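Local coordinates for VP4 CORE protein (Bluetongue virus, PDB 2JHP) that forms part of the inner capsid of bluetongue virus and acts as a multifunctional enzyme that caps viral RNA, at residues Arg122-Lys127 and Pro482-Lys487; Met574-Ser579 and Asn613-Ala618. All blocks are in the same frame, centred on the assembly; numbering follows the deposited sequence.

Interaction 1: residues Arg122-Lys127 and Pro482-Lys487. With SAH (S-adenosyl-L-homocysteine), chain B.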
ATOM      1  N   ARG A 122      -0.759   6.316  -1.293  1.00 12.83           N
ATOM      2  CA  ARG A 122      -0.363   6.223   0.097  1.00 18.40           C
ATOM      3  C   ARG A 122       0.361   7.482   0.547  1.00 17.48           C
ATOM      4  O   ARG A 122       0.237   7.888   1.706  1.00 14.86           O
ATOM      5  CB  ARG A 122       0.503   4.997   0.350  1.00 19.45           C
ATOM      6  CG  ARG A 122       0.417   4.495   1.797  1.00 15.54           C
ATOM      7  CD  ARG A 122       1.238   3.234   2.062  1.00 25.97           C
ATOM      8  NE  ARG A 122       0.799   2.134   1.211  1.00  6.02           N
ATOM      9  CZ  ARG A 122       1.400   1.795   0.082  1.00 18.74           C
ATOM     10  NH1 ARG A 122       2.469   2.471  -0.305  1.00  8.07           N
ATOM     11  NH2 ARG A 122       0.927   0.794  -0.650  1.00  8.65           N
ATOM     12  N   ASN A 123       1.109   8.106  -0.363  1.00 12.22           N
ATOM     13  CA  ASN A 123       1.816   9.329  -0.028  1.00 15.40           C
ATOM     14  C   ASN A 123       0.859  10.453   0.234  1.00 -8.64           C
ATOM     15  O   ASN A 123       1.025  11.153   1.191  1.00 12.86           O
ATOM     16  CB  ASN A 123       2.875   9.679  -1.072  1.00 18.43           C
ATOM     17  CG  ASN A 123       4.025   8.657  -1.105  1.00 80.94           C
ATOM     18  OD1 ASN A 123       4.129   7.762  -0.251  1.00 28.20           O
ATOM     19  ND2 ASN A 123       4.888   8.787  -2.105  1.00 24.90           N
ATOM     20  N   TYR A 124      -0.185  10.569  -0.574  1.00 19.47           N
ATOM     21  CA  TYR A 124      -1.257  11.530  -0.305  1.00 13.05           C
ATOM     22  C   TYR A 124      -1.829  11.285   1.098  1.00 14.09           C
ATOM     23  O   TYR A 124      -2.071  12.242   1.862  1.00 12.86           O
ATOM     24  CB  TYR A 124      -2.359  11.447  -1.375  1.00 13.26           C
ATOM     25  CG  TYR A 124      -3.670  12.119  -0.986  1.00 29.51           C
ATOM     26  CD1 TYR A 124      -3.849  13.498  -1.145  1.00 28.85           C
ATOM     27  CD2 TYR A 124      -4.736  11.373  -0.459  1.00 10.92           C
ATOM     28  CE1 TYR A 124      -5.049  14.115  -0.796  1.00 19.08           C
ATOM     29  CE2 TYR A 124      -5.947  11.985  -0.100  1.00 20.86           C
ATOM     30  CZ  TYR A 124      -6.096  13.358  -0.270  1.00 11.94           C
ATOM     31  OH  TYR A 124      -7.286  13.974   0.092  1.00 28.21           O
ATOM     32  N   ALA A 125      -2.015  10.001   1.422  1.00 15.69           N
ATOM     33  CA  ALA A 125      -2.589   9.584   2.701  1.00 11.76           C
ATOM     34  C   ALA A 125      -1.699   9.893   3.906  1.00 25.53           C
ATOM     35  O   ALA A 125      -2.217  10.149   4.995  1.00 20.19           O
ATOM     36  CB  ALA A 125      -2.972   8.101   2.682  1.00 11.62           C
ATOM     37  N   PHE A 126      -0.378   9.873   3.720  1.00 21.18           N
ATOM     38  CA  PHE A 126       0.535  10.211   4.815  1.00 20.30           C
ATOM     39  C   PHE A 126       0.499  11.713   5.071  1.00 18.77           C
ATOM     40  O   PHE A 126       0.769  12.166   6.189  1.00 18.04           O
ATOM     41  CB  PHE A 126       1.967   9.752   4.529  1.00 14.65           C
ATOM     42  CG  PHE A 126       2.197   8.290   4.771  1.00  9.55           C
ATOM     43  CD1 PHE A 126       2.560   7.440   3.724  1.00 10.33           C
ATOM     44  CD2 PHE A 126       2.057   7.745   6.055  1.00 12.95           C
ATOM     45  CE1 PHE A 126       2.778   6.067   3.950  1.00 11.70           C
ATOM     46  CE2 PHE A 126       2.274   6.370   6.288  1.00 15.22           C
ATOM     47  CZ  PHE A 126       2.633   5.535   5.227  1.00 22.27           C
ATOM     48  N   LYS A 127       0.155  12.473   4.033  1.00 18.97           N
ATOM     49  CA  LYS A 127       0.032  13.927   4.142  1.00 17.71           C
ATOM     50  C   LYS A 127      -1.269  14.317   4.827  1.00 16.68           C
ATOM     51  O   LYS A 127      -1.326  15.335   5.515  1.00 16.36           O
ATOM     52  CB  LYS A 127       0.121  14.607   2.768  1.00 17.07           C
ATOM     53  CG  LYS A 127       1.463  14.438   2.056  1.00 37.19           C
ATOM     54  CD  LYS A 127       2.604  14.963   2.916  1.00 20.41           C
ATOM     55  CE  LYS A 127       3.966  14.669   2.318  1.00 28.76           C
ATOM     56  NZ  LYS A 127       5.044  14.822   3.349  1.00 38.02           N
ATOM     57  N   PRO A 482       0.039  18.804  -7.154  1.00 31.70           N
ATOM     58  CA  PRO A 482       1.157  18.629  -8.085  1.00 26.30           C
ATOM     59  C   PRO A 482       2.497  18.120  -7.533  1.00 32.92           C
ATOM     60  O   PRO A 482       3.281  17.574  -8.303  1.00 32.27           O
ATOM     61  CB  PRO A 482       1.328  20.028  -8.670  1.00 20.21           C
ATOM     62  CG  PRO A 482      -0.029  20.593  -8.610  1.00 21.45           C
ATOM     63  CD  PRO A 482      -0.545  20.149  -7.291  1.00 34.21           C
ATOM     64  N   ASP A 483       2.787  18.290  -6.249  1.00 39.54           N
ATOM     65  CA  ASP A 483       3.999  17.650  -5.715  1.00 43.27           C
ATOM     66  C   ASP A 483       3.759  16.539  -4.717  1.00 51.12           C
ATOM     67  O   ASP A 483       4.710  16.012  -4.135  1.00 62.32           O
ATOM     68  CB  ASP A 483       4.996  18.656  -5.149  1.00 44.25           C
ATOM     69  CG  ASP A 483       6.131  18.973  -6.118  1.00 34.60           C
ATOM     70  OD1 ASP A 483       6.978  19.821  -5.774  1.00 19.57           O
ATOM     71  OD2 ASP A 483       6.180  18.375  -7.219  1.00 53.50           O
ATOM     72  N   ILE A 484       2.492  16.177  -4.520  1.00 43.93           N
ATOM     73  CA  ILE A 484       2.173  14.896  -3.915  1.00 39.29           C
ATOM     74  C   ILE A 484       2.213  13.838  -5.019  1.00 37.91           C
ATOM     75  O   ILE A 484       2.857  12.801  -4.856  1.00 27.68           O
ATOM     76  CB  ILE A 484       0.823  14.885  -3.154  1.00 29.76           C
ATOM     77  CG1 ILE A 484       0.838  15.925  -2.032  1.00 -7.59           C
ATOM     78  CG2 ILE A 484       0.580  13.517  -2.545  1.00 25.63           C
ATOM     79  CD1 ILE A 484      -0.424  15.981  -1.177  1.00 34.28           C
ATOM     80  N   VAL A 485       1.548  14.109  -6.144  1.00 19.21           N
ATOM     81  CA  VAL A 485       1.542  13.183  -7.287  1.00 14.97           C
ATOM     82  C   VAL A 485       1.982  13.917  -8.544  1.00 23.19           C
ATOM     83  O   VAL A 485       1.238  14.723  -9.098  1.00 27.14           O
ATOM     84  CB  VAL A 485       0.151  12.494  -7.499  1.00 20.49           C
ATOM     85  CG1 VAL A 485       0.218  11.437  -8.584  1.00 16.08           C
ATOM     86  CG2 VAL A 485      -0.359  11.857  -6.205  1.00 24.62           C
ATOM     87  N   LYS A 486       3.205  13.636  -8.974  1.00 19.71           N
ATOM     88  CA  LYS A 486       3.820  14.321 -10.107  1.00 23.39           C
ATOM     89  C   LYS A 486       3.198  13.884 -11.436  1.00 14.41           C
ATOM     90  O   LYS A 486       2.617  12.807 -11.528  1.00 16.23           O
ATOM     91  CB  LYS A 486       5.325  14.045 -10.139  1.00 15.96           C
ATOM     92  CG  LYS A 486       6.109  14.570  -8.956  1.00138.67           C
ATOM     93  CD  LYS A 486       7.524  14.016  -9.008  1.00170.62           C
ATOM     94  CE  LYS A 486       8.214  14.087  -7.660  1.00 91.99           C
ATOM     95  NZ  LYS A 486       8.727  15.453  -7.369  1.00  8.69           N
ATOM     96  N   LYS A 487       3.326  14.724 -12.459  1.00 13.65           N
ATOM     97  CA  LYS A 487       2.832  14.397 -13.797  1.00 12.67           C
ATOM     98  C   LYS A 487       3.538  13.170 -14.376  1.00 11.79           C
ATOM     99  O   LYS A 487       2.932  12.386 -15.113  1.00 20.28           O
ATOM    100  CB  LYS A 487       3.019  15.585 -14.747  1.00 14.40           C
ATOM    101  CG  LYS A 487       1.736  16.286 -15.160  1.00 14.50           C
ATOM    102  CD  LYS A 487       1.443  17.518 -14.332  1.00 -3.82           C
ATOM    103  CE  LYS A 487       0.567  18.502 -15.113  1.00 -4.18           C
ATOM    104  NZ  LYS A 487       1.362  19.327 -16.089  1.00 24.57           N
TER
HETATM  105  N   SAH B1645      -3.072  -1.184   3.319  1.00 34.62           N
HETATM  106  CA  SAH B1645      -1.751  -1.624   2.770  1.00 17.59           C
HETATM  107  CB  SAH B1645      -1.620  -3.130   2.526  1.00 14.75           C
HETATM  108  CG  SAH B1645      -2.855  -3.970   2.259  1.00 48.60           C
HETATM  109  SD  SAH B1645      -2.451  -5.736   2.353  1.00 14.02           S
HETATM  110  C   SAH B1645      -1.333  -0.837   1.538  1.00 19.67           C
HETATM  111  O   SAH B1645      -1.501   0.384   1.489  1.00 20.34           O
HETATM  112  OXT SAH B1645      -0.790  -1.392   0.583  1.00 46.07           O
HETATM  113  C5' SAH B1645      -4.074  -6.069   3.098  1.00 -6.02           C
HETATM  114  C4' SAH B1645      -4.001  -6.307   4.597  1.00  4.74           C
HETATM  115  O4' SAH B1645      -5.180  -5.855   5.233  1.00  7.70           O
HETATM  116  C3' SAH B1645      -3.839  -7.783   4.948  1.00  0.69           C
HETATM  117  O3' SAH B1645      -2.882  -7.850   5.992  1.00 -7.14           O
HETATM  118  C2' SAH B1645      -5.200  -8.195   5.489  1.00 -0.27           C
HETATM  119  O2' SAH B1645      -5.120  -9.163   6.501  1.00 10.14           O
HETATM  120  C1' SAH B1645      -5.717  -6.877   6.066  1.00 -1.73           C
HETATM  121  N9  SAH B1645      -7.193  -6.822   6.160  1.00 14.19           N
HETATM  122  C8  SAH B1645      -8.110  -7.343   5.276  1.00 -2.81           C
HETATM  123  N7  SAH B1645      -9.359  -7.078   5.739  1.00 19.58           N
HETATM  124  C5  SAH B1645      -9.256  -6.397   6.905  1.00 -6.33           C
HETATM  125  C6  SAH B1645     -10.202  -5.876   7.792  1.00 10.97           C
HETATM  126  N6  SAH B1645     -11.503  -6.014   7.544  1.00  9.62           N
HETATM  127  N1  SAH B1645      -9.790  -5.200   8.926  1.00  5.85           N
HETATM  128  C2  SAH B1645      -8.439  -5.043   9.182  1.00 18.83           C
HETATM  129  N3  SAH B1645      -7.498  -5.558   8.307  1.00  8.90           N
HETATM  130  C4  SAH B1645      -7.896  -6.227   7.185  1.00 -4.23           C
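Ile484 sets its CG2 methyl against the backbone of helix 114-128 at Tyr124, 3.5 Å from Tyr124 CA and 3.8 Å from Tyr124 CB. The helix leads into strand 131-132 of a Rossmann-like methyltransferase sheet, and segment 482-487 belongs to the loop after helix 470-480 of the same domain. The beta-branch of isoleucine suits this place: CG2, anti to its own backbone N, meets the helix, while the other branch carries CD1 to 4.0 Å from Lys127 CG. The two chains lie alongside, pointing opposite ways, and the bent lysine then leads its ammonium away from the loop. The Tyr124 side chain touches Leu477 of helix 470-480, and its hydroxyl is hydrogen-bonded to Glu505.

The helix also holds the cofactor product. Arg122 is bent at chi3 (-60°), presenting the guanidinium edge to the S-adenosyl-L-homocysteine (SAH) carboxylate, whose O lies in its plane. Arg122 NE gives a nearly straight bond to SAH O (2.9 Å, 162°), and Arg122 NH2 adds a weak one to the same oxygen. Arg122 NH2 also donates to SAH OXT at 3.0 Å. A bound guanine touches Arg122, and Asp119 OD1 takes Arg122 NH1 in a salt bridge, which probably steadies the guanidinium.

Interaction 2: residues Met574-Ser579 and Asn613-Ala618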
ATOM      1  N   MET A 574     -21.453  19.835 -12.492  1.00 -8.04           N
ATOM      2  CA  MET A 574     -20.839  20.335 -13.721  1.00 11.75           C
ATOM      3  C   MET A 574     -21.878  20.508 -14.831  1.00 26.16           C
ATOM      4  O   MET A 574     -21.745  21.392 -15.678  1.00 33.38           O
ATOM      5  CB  MET A 574     -19.633  19.465 -14.155  1.00-12.68           C
ATOM      6  CG  MET A 574     -19.921  18.279 -15.049  1.00 22.98           C
ATOM      7  SD  MET A 574     -20.158  18.714 -16.776  1.00 17.30           S
ATOM      8  CE  MET A 574     -18.960  20.011 -16.952  1.00 -8.83           C
ATOM      9  N   ILE A 575     -22.911  19.669 -14.795  1.00 41.27           N
ATOM     10  CA  ILE A 575     -23.958  19.632 -15.818  1.00 50.87           C
ATOM     11  C   ILE A 575     -24.896  20.838 -15.727  1.00 32.55           C
ATOM     12  O   ILE A 575     -25.128  21.524 -16.724  1.00 34.15           O
ATOM     13  CB  ILE A 575     -24.783  18.299 -15.748  1.00 55.30           C
ATOM     14  CG1 ILE A 575     -23.907  17.074 -16.064  1.00 96.75           C
ATOM     15  CG2 ILE A 575     -26.017  18.343 -16.658  1.00 47.75           C
ATOM     16  CD1 ILE A 575     -23.312  17.042 -17.460  1.00 79.27           C
ATOM     17  N   LEU A 576     -25.413  21.094 -14.526  1.00 31.84           N
ATOM     18  CA  LEU A 576     -26.428  22.127 -14.311  1.00 39.02           C
ATOM     19  C   LEU A 576     -25.833  23.509 -14.067  1.00 50.29           C
ATOM     20  O   LEU A 576     -26.233  24.487 -14.707  1.00 49.16           O
ATOM     21  CB  LEU A 576     -27.335  21.746 -13.139  1.00 41.79           C
ATOM     22  CG  LEU A 576     -27.764  20.281 -13.050  1.00 18.00           C
ATOM     23  CD1 LEU A 576     -28.448  20.014 -11.720  1.00 24.36           C
ATOM     24  CD2 LEU A 576     -28.660  19.884 -14.219  1.00 19.08           C
ATOM     25  N   ASP A 577     -24.876  23.579 -13.146  1.00 55.55           N
ATOM     26  CA  ASP A 577     -24.323  24.853 -12.711  1.00 53.46           C
ATOM     27  C   ASP A 577     -23.326  25.491 -13.676  1.00 28.66           C
ATOM     28  O   ASP A 577     -22.980  26.660 -13.509  1.00 22.43           O
ATOM     29  CB  ASP A 577     -23.673  24.711 -11.328  1.00 69.75           C
ATOM     30  CG  ASP A 577     -24.679  24.786 -10.187  1.00 91.30           C
ATOM     31  OD1 ASP A 577     -24.254  24.599  -9.022  1.00 -2.80           O
ATOM     32  OD2 ASP A 577     -25.887  25.034 -10.441  1.00  6.22           O
ATOM     33  N   TRP A 578     -22.867  24.750 -14.681  1.00 29.45           N
ATOM     34  CA  TRP A 578     -21.664  25.174 -15.397  1.00 12.47           C
ATOM     35  C   TRP A 578     -21.687  25.257 -16.940  1.00 15.59           C
ATOM     36  O   TRP A 578     -20.951  26.065 -17.510  1.00  8.52           O
ATOM     37  CB  TRP A 578     -20.469  24.320 -14.932  1.00  7.64           C
ATOM     38  CG  TRP A 578     -19.150  24.761 -15.474  1.00 18.35           C
ATOM     39  CD1 TRP A 578     -18.317  25.689 -14.935  1.00 24.96           C
ATOM     40  CD2 TRP A 578     -18.511  24.294 -16.669  1.00 31.56           C
ATOM     41  NE1 TRP A 578     -17.196  25.834 -15.712  1.00127.79           N
ATOM     42  CE2 TRP A 578     -17.288  24.987 -16.786  1.00 66.30           C
ATOM     43  CE3 TRP A 578     -18.850  23.346 -17.648  1.00 -4.53           C
ATOM     44  CZ2 TRP A 578     -16.402  24.773 -17.846  1.00 17.22           C
ATOM     45  CZ3 TRP A 578     -17.973  23.137 -18.708  1.00 42.47           C
ATOM     46  CH2 TRP A 578     -16.760  23.848 -18.797  1.00 14.79           C
ATOM     47  N   SER A 579     -22.524  24.470 -17.619  1.00 20.17           N
ATOM     48  CA  SER A 579     -22.109  23.984 -18.943  1.00 21.40           C
ATOM     49  C   SER A 579     -22.648  24.383 -20.357  1.00 12.40           C
ATOM     50  O   SER A 579     -21.829  24.413 -21.282  1.00 15.89           O
ATOM     51  CB  SER A 579     -22.059  22.442 -18.891  1.00 18.05           C
ATOM     52  OG  SER A 579     -23.360  21.878 -18.813  1.00 25.55           O
ATOM     53  N   ASN A 613     -34.710  17.434 -15.781  1.00  8.30           N
ATOM     54  CA  ASN A 613     -35.761  16.456 -16.060  1.00 16.60           C
ATOM     55  C   ASN A 613     -35.260  15.247 -16.863  1.00 14.20           C
ATOM     56  O   ASN A 613     -35.840  14.160 -16.794  1.00  9.56           O
ATOM     57  CB  ASN A 613     -36.910  17.141 -16.795  1.00 12.78           C
ATOM     58  CG  ASN A 613     -37.140  18.558 -16.308  1.00  3.67           C
ATOM     59  OD1 ASN A 613     -36.693  19.520 -16.939  1.00-12.43           O
ATOM     60  ND2 ASN A 613     -37.812  18.693 -15.167  1.00 36.16           N
ATOM     61  N   ASP A 614     -34.182  15.454 -17.619  1.00 14.36           N
ATOM     62  CA  ASP A 614     -33.543  14.396 -18.400  1.00  0.45           C
ATOM     63  C   ASP A 614     -32.759  13.476 -17.480  1.00-10.22           C
ATOM     64  O   ASP A 614     -32.848  12.255 -17.581  1.00 -9.51           O
ATOM     65  CB  ASP A 614     -32.618  14.998 -19.463  1.00 12.13           C
ATOM     66  CG  ASP A 614     -33.343  15.957 -20.393  1.00-14.10           C
ATOM     67  OD1 ASP A 614     -33.894  16.977 -19.913  1.00  1.82           O
ATOM     68  OD2 ASP A 614     -33.366  15.685 -21.612  1.00 -9.17           O
ATOM     69  N   LEU A 615     -32.005  14.078 -16.571  1.00-10.15           N
ATOM     70  CA  LEU A 615     -31.242  13.326 -15.587  1.00 -9.84           C
ATOM     71  C   LEU A 615     -32.139  12.500 -14.664  1.00-11.88           C
ATOM     72  O   LEU A 615     -31.814  11.353 -14.358  1.00-10.21           O
ATOM     73  CB  LEU A 615     -30.314  14.250 -14.786  1.00 -1.52           C
ATOM     74  CG  LEU A 615     -29.311  15.130 -15.554  1.00-10.28           C
ATOM     75  CD1 LEU A 615     -28.417  15.891 -14.582  1.00 21.94           C
ATOM     76  CD2 LEU A 615     -28.458  14.347 -16.555  1.00  8.76           C
ATOM     77  N   ILE A 616     -33.275  13.057 -14.246  1.00-11.96           N
ATOM     78  CA  ILE A 616     -34.204  12.301 -13.398  1.00-13.31           C
ATOM     79  C   ILE A 616     -34.884  11.160 -14.166  1.00 -9.23           C
ATOM     80  O   ILE A 616     -35.165  10.100 -13.586  1.00-13.52           O
ATOM     81  CB  ILE A 616     -35.247  13.198 -12.645  1.00  1.59           C
ATOM     82  CG1 ILE A 616     -36.177  13.944 -13.605  1.00-10.28           C
ATOM     83  CG2 ILE A 616     -34.545  14.169 -11.710  1.00-13.48           C
ATOM     84  CD1 ILE A 616     -37.512  13.256 -13.856  1.00 37.50           C
ATOM     85  N   ALA A 617     -35.129  11.381 -15.464  1.00  0.68           N
ATOM     86  CA  ALA A 617     -35.638  10.340 -16.365  1.00 -2.74           C
ATOM     87  C   ALA A 617     -34.659   9.162 -16.462  1.00-12.71           C
ATOM     88  O   ALA A 617     -35.079   7.998 -16.449  1.00 -7.81           O
ATOM     89  CB  ALA A 617     -35.936  10.912 -17.755  1.00  1.44           C
ATOM     90  N   ALA A 618     -33.364   9.469 -16.547  1.00-11.25           N
ATOM     91  CA  ALA A 618     -32.339   8.435 -16.595  1.00-11.69           C
ATOM     92  C   ALA A 618     -32.372   7.599 -15.318  1.00-17.42           C
ATOM     93  O   ALA A 618     -32.405   6.363 -15.390  1.00-18.47           O
ATOM     94  CB  ALA A 618     -30.950   9.043 -16.815  1.00 -7.46           C
TER
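A single methyl group, Leu615 CD1, meets two side chains of the 574-579 segment, Ile575 and Leu576: it lies 4.0 Å from Ile575 CG2 and, equally, 4.0 Å from Leu576 CD2. Leu615 holds CG anti to its carbonyl carbon and then runs on extended (chi2 -176°), which carries the forked end of the chain well out from its helix; this reach spans much of the gap between the backbones, whose nearest CA atoms, those of Ile575 and Leu615, are 9.6 Å apart. Ile575 and Leu615 cross obliquely. The isoleucine offers its short branch, CG2, which stands anti to the backbone N, while CG1 sits beside that N. Leu576 starts less directly, its CB not aimed at the partner helix, but its CD2 end comes nearer, the two leucines running antiparallel where they meet.

The contact joins helices 568-576 and 612-625 in the helical C-terminal part of the chain, where the guanylyltransferase activity of orbivirus VP4 has been proposed to reside. Leucine and isoleucine suit such a junction, since branched apolar ends can fill a shared interface without polar partners. Leu615 also touches Leu551, Trp571 and Phe572, whereas Leu576 packs on Leu641 of helix 635-641. Within 574-579, Ser579 OG donates to Ile575 O at 2.8 Å, tilted 24° from the carbonyl plane.

How the interactions relate
From the N terminus the chain first makes a five-stranded parallel sheet (strands 7-10 to 87-88), then helix 114-128 and strand 149-152, then a second seven-stranded sheet (strands 192-196 to 335-341) before returning at strand 393-394 to the first seven-stranded one. Interaction 1 closes this circuit of 354 intervening residues, bringing helix 114-128 against the loop after helix 470-480. The later sheet, of the same strand order, is thus an insertion within the earlier. Interaction 2 opens only after interaction 1 has closed, so the two neither nest nor cross. It closes a far shorter excursion of 33 residues, partly unmodelled, between two C-terminal helices. The contact centres are 33 Å apart.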